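Local atomic coordinates of elastase inhibitor AFUEI (Aspergillus fumigatus Af293, PDB entry 3W0E), a protein that inhibits serine proteases, blocking the elastase of its own fungus non-competitively at nanomolar concentration and also acting on human leukocyte elastase. Residues 6-11 against 27-32. Residues are numbered along the deposited sequence; the frame is centred on the assembly and turned at random.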
loop_
_atom_site.group_PDB
_atom_site.type_symbol
_atom_site.label_atom_id
_atom_site.label_comp_id
_atom_site.label_asym_id
_atom_site.label_seq_id
_atom_site.Cartn_x
_atom_site.Cartn_y
_atom_site.Cartn_z
ATOM N N GLU A 6 -10.424 -1.001 -3.011
ATOM C CA GLU A 6 -10.042 -1.891 -1.918
ATOM C C GLU A 6 -10.464 -3.327 -2.198
ATOM O O GLU A 6 -9.764 -4.274 -1.822
ATOM C CB GLU A 6 -10.648 -1.406 -0.595
ATOM C CG GLU A 6 -9.811 -1.720 0.631
ATOM C CD GLU A 6 -8.420 -1.092 0.582
ATOM O OE1 GLU A 6 -7.429 -1.847 0.441
ATOM O OE2 GLU A 6 -8.315 0.154 0.698
ATOM N N LYS A 7 -11.618 -3.480 -2.845
ATOM C CA LYS A 7 -12.104 -4.786 -3.257
ATOM C C LYS A 7 -11.133 -5.423 -4.242
ATOM O O LYS A 7 -10.719 -6.573 -4.062
ATOM C CB LYS A 7 -13.474 -4.661 -3.924
ATOM C CG LYS A 7 -14.655 -4.504 -2.984
ATOM C CD LYS A 7 -15.948 -4.617 -3.783
ATOM C CE LYS A 7 -17.171 -4.785 -2.890
ATOM N NZ LYS A 7 -18.395 -5.054 -3.704
ATOM N N GLU A 8 -10.792 -4.675 -5.292
ATOM C CA GLU A 8 -9.866 -5.163 -6.310
ATOM C C GLU A 8 -8.440 -5.372 -5.767
ATOM O O GLU A 8 -7.786 -6.359 -6.104
ATOM C CB GLU A 8 -9.882 -4.255 -7.548
ATOM C CG GLU A 8 -11.214 -4.285 -8.303
ATOM C CD GLU A 8 -11.190 -3.501 -9.603
ATOM O OE1 GLU A 8 -10.392 -2.539 -9.719
ATOM O OE2 GLU A 8 -11.980 -3.842 -10.518
ATOM N N ALA A 9 -7.955 -4.473 -4.918
ATOM C CA ALA A 9 -6.641 -4.689 -4.320
ATOM C C ALA A 9 -6.643 -5.993 -3.525
ATOM O O ALA A 9 -5.621 -6.668 -3.416
ATOM C CB ALA A 9 -6.236 -3.522 -3.451
ATOM N N GLN A 10 -7.807 -6.353 -2.990
ATOM C CA GLN A 10 -7.956 -7.590 -2.228
ATOM C C GLN A 10 -7.964 -8.794 -3.158
ATOM O O GLN A 10 -7.293 -9.795 -2.891
ATOM C CB GLN A 10 -9.252 -7.563 -1.411
ATOM C CG GLN A 10 -9.532 -8.841 -0.629
ATOM C CD GLN A 10 -8.656 -8.971 0.605
ATOM O OE1 GLN A 10 -7.735 -8.171 0.816
ATOM N NE2 GLN A 10 -8.940 -9.978 1.433
ATOM N N PHE A 11 -8.739 -8.686 -4.236
ATOM C CA PHE A 11 -8.807 -9.712 -5.269
ATOM C C PHE A 11 -7.416 -9.994 -5.813
ATOM O O PHE A 11 -7.045 -11.145 -6.043
ATOM C CB PHE A 11 -9.716 -9.237 -6.406
ATOM C CG PHE A 11 -9.664 -10.105 -7.635
ATOM C CD1 PHE A 11 -8.869 -9.756 -8.714
ATOM C CD2 PHE A 11 -10.416 -11.266 -7.716
ATOM C CE1 PHE A 11 -8.820 -10.549 -9.846
ATOM C CE2 PHE A 11 -10.363 -12.066 -8.848
ATOM C CZ PHE A 11 -9.565 -11.706 -9.911
ATOM N N ASN A 27 -7.430 -4.823 -18.085
ATOM C CA ASN A 27 -8.676 -4.347 -18.665
ATOM C C ASN A 27 -9.877 -4.791 -17.849
ATOM O O ASN A 27 -10.952 -4.195 -17.940
ATOM C CB ASN A 27 -8.807 -4.797 -20.122
ATOM C CG ASN A 27 -7.817 -4.100 -21.037
ATOM O OD1 ASN A 27 -7.162 -3.127 -20.646
ATOM N ND2 ASN A 27 -7.716 -4.585 -22.274
ATOM N N ALA A 28 -9.690 -5.831 -17.044
ATOM C CA ALA A 28 -10.767 -6.351 -16.192
ATOM C C ALA A 28 -10.969 -5.524 -14.917
ATOM O O ALA A 28 -12.052 -5.540 -14.327
ATOM C CB ALA A 28 -10.522 -7.817 -15.847
ATOM N N LEU A 29 -9.933 -4.803 -14.492
ATOM C CA LEU A 29 -10.036 -3.964 -13.296
ATOM C C LEU A 29 -10.853 -2.699 -13.561
ATOM O O LEU A 29 -10.660 -2.017 -14.573
ATOM C CB LEU A 29 -8.646 -3.603 -12.771
ATOM C CG LEU A 29 -7.821 -4.809 -12.324
ATOM C CD1 LEU A 29 -6.349 -4.421 -12.160
ATOM C CD2 LEU A 29 -8.377 -5.388 -11.024
ATOM N N GLN A 30 -11.770 -2.392 -12.648
ATOM C CA GLN A 30 -12.670 -1.251 -12.809
ATOM C C GLN A 30 -12.201 -0.009 -12.036
ATOM O O GLN A 30 -12.749 1.081 -12.200
ATOM C CB GLN A 30 -14.089 -1.648 -12.384
ATOM C CG GLN A 30 -14.502 -3.040 -12.880
ATOM C CD GLN A 30 -15.583 -3.686 -12.017
ATOM O OE1 GLN A 30 -16.453 -3.002 -11.469
ATOM N NE2 GLN A 30 -15.526 -5.012 -11.887
ATOM N N SER A 31 -11.168 -0.140 -11.217
ATOM C CA SER A 31 -10.644 1.000 -10.476
ATOM C C SER A 31 -10.157 2.095 -11.397
ATOM O O SER A 31 -9.697 1.825 -12.469
ATOM C CB SER A 31 -9.510 0.590 -9.542
ATOM O OG SER A 31 -9.960 -0.170 -8.454
ATOM N N ASN A 32 -10.245 3.333 -10.948
ATOM C CA ASN A 32 -9.728 4.459 -11.703
ATOM C C ASN A 32 -9.285 5.580 -10.759
ATOM O O ASN A 32 -10.095 6.126 -10.058
ATOM C CB ASN A 32 -10.813 4.959 -12.666
ATOM C CG ASN A 32 -10.322 6.030 -13.605
ATOM O OD1 ASN A 32 -11.106 6.719 -14.236
ATOM N ND2 ASN A 32 -9.037 6.193 -13.679
#
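Glu8 on helix 2-15 faces Leu29, in the loop that follows helix 23-28, with their CA atoms 7.1 Å apart, the nearest such pair between 6-11 and 27-32. The gap is bridged by the side chain of Glu8, which leaves its helix with CG anti to its own carbonyl carbon (chi1 -66°) and stays extended to the carboxylate, so that both oxygens arrive at the backbone of the loop 29-31. OE2 takes the N-H of Gln30 on its syn lone pair, N to OE2 2.6 Å and practically straight at 179°. OE1 accepts twice, from one face of the carboxylate plane: Ser31 N lies 2.9 Å from OE1, on the syn side but tilted out of that plane, in a bent bond (143°), and the Ser31 hydroxyl, OG to OE1 2.7 Å, comes in from above it. Three donors therefore fix the rotation of the buried carboxylate and probably favour its charged form. Leu29 crosses the glutamate side chain at a slant, its CD2 3.7 Å from the carboxylate carbon CD of Glu8 and also near CB and CG of the stem, while Gln30 CG packs 3.5 Å from Glu8 OE2. Leu52 of strand 52-56 touches the side chains of Glu8, Leu29 and Ser31. Carboxylate capture of two consecutive backbone N-H groups ties the N-terminal helix to the segment leading into strand 34-37 in this peptidase inhibitor I78 family member (CI-2 clan).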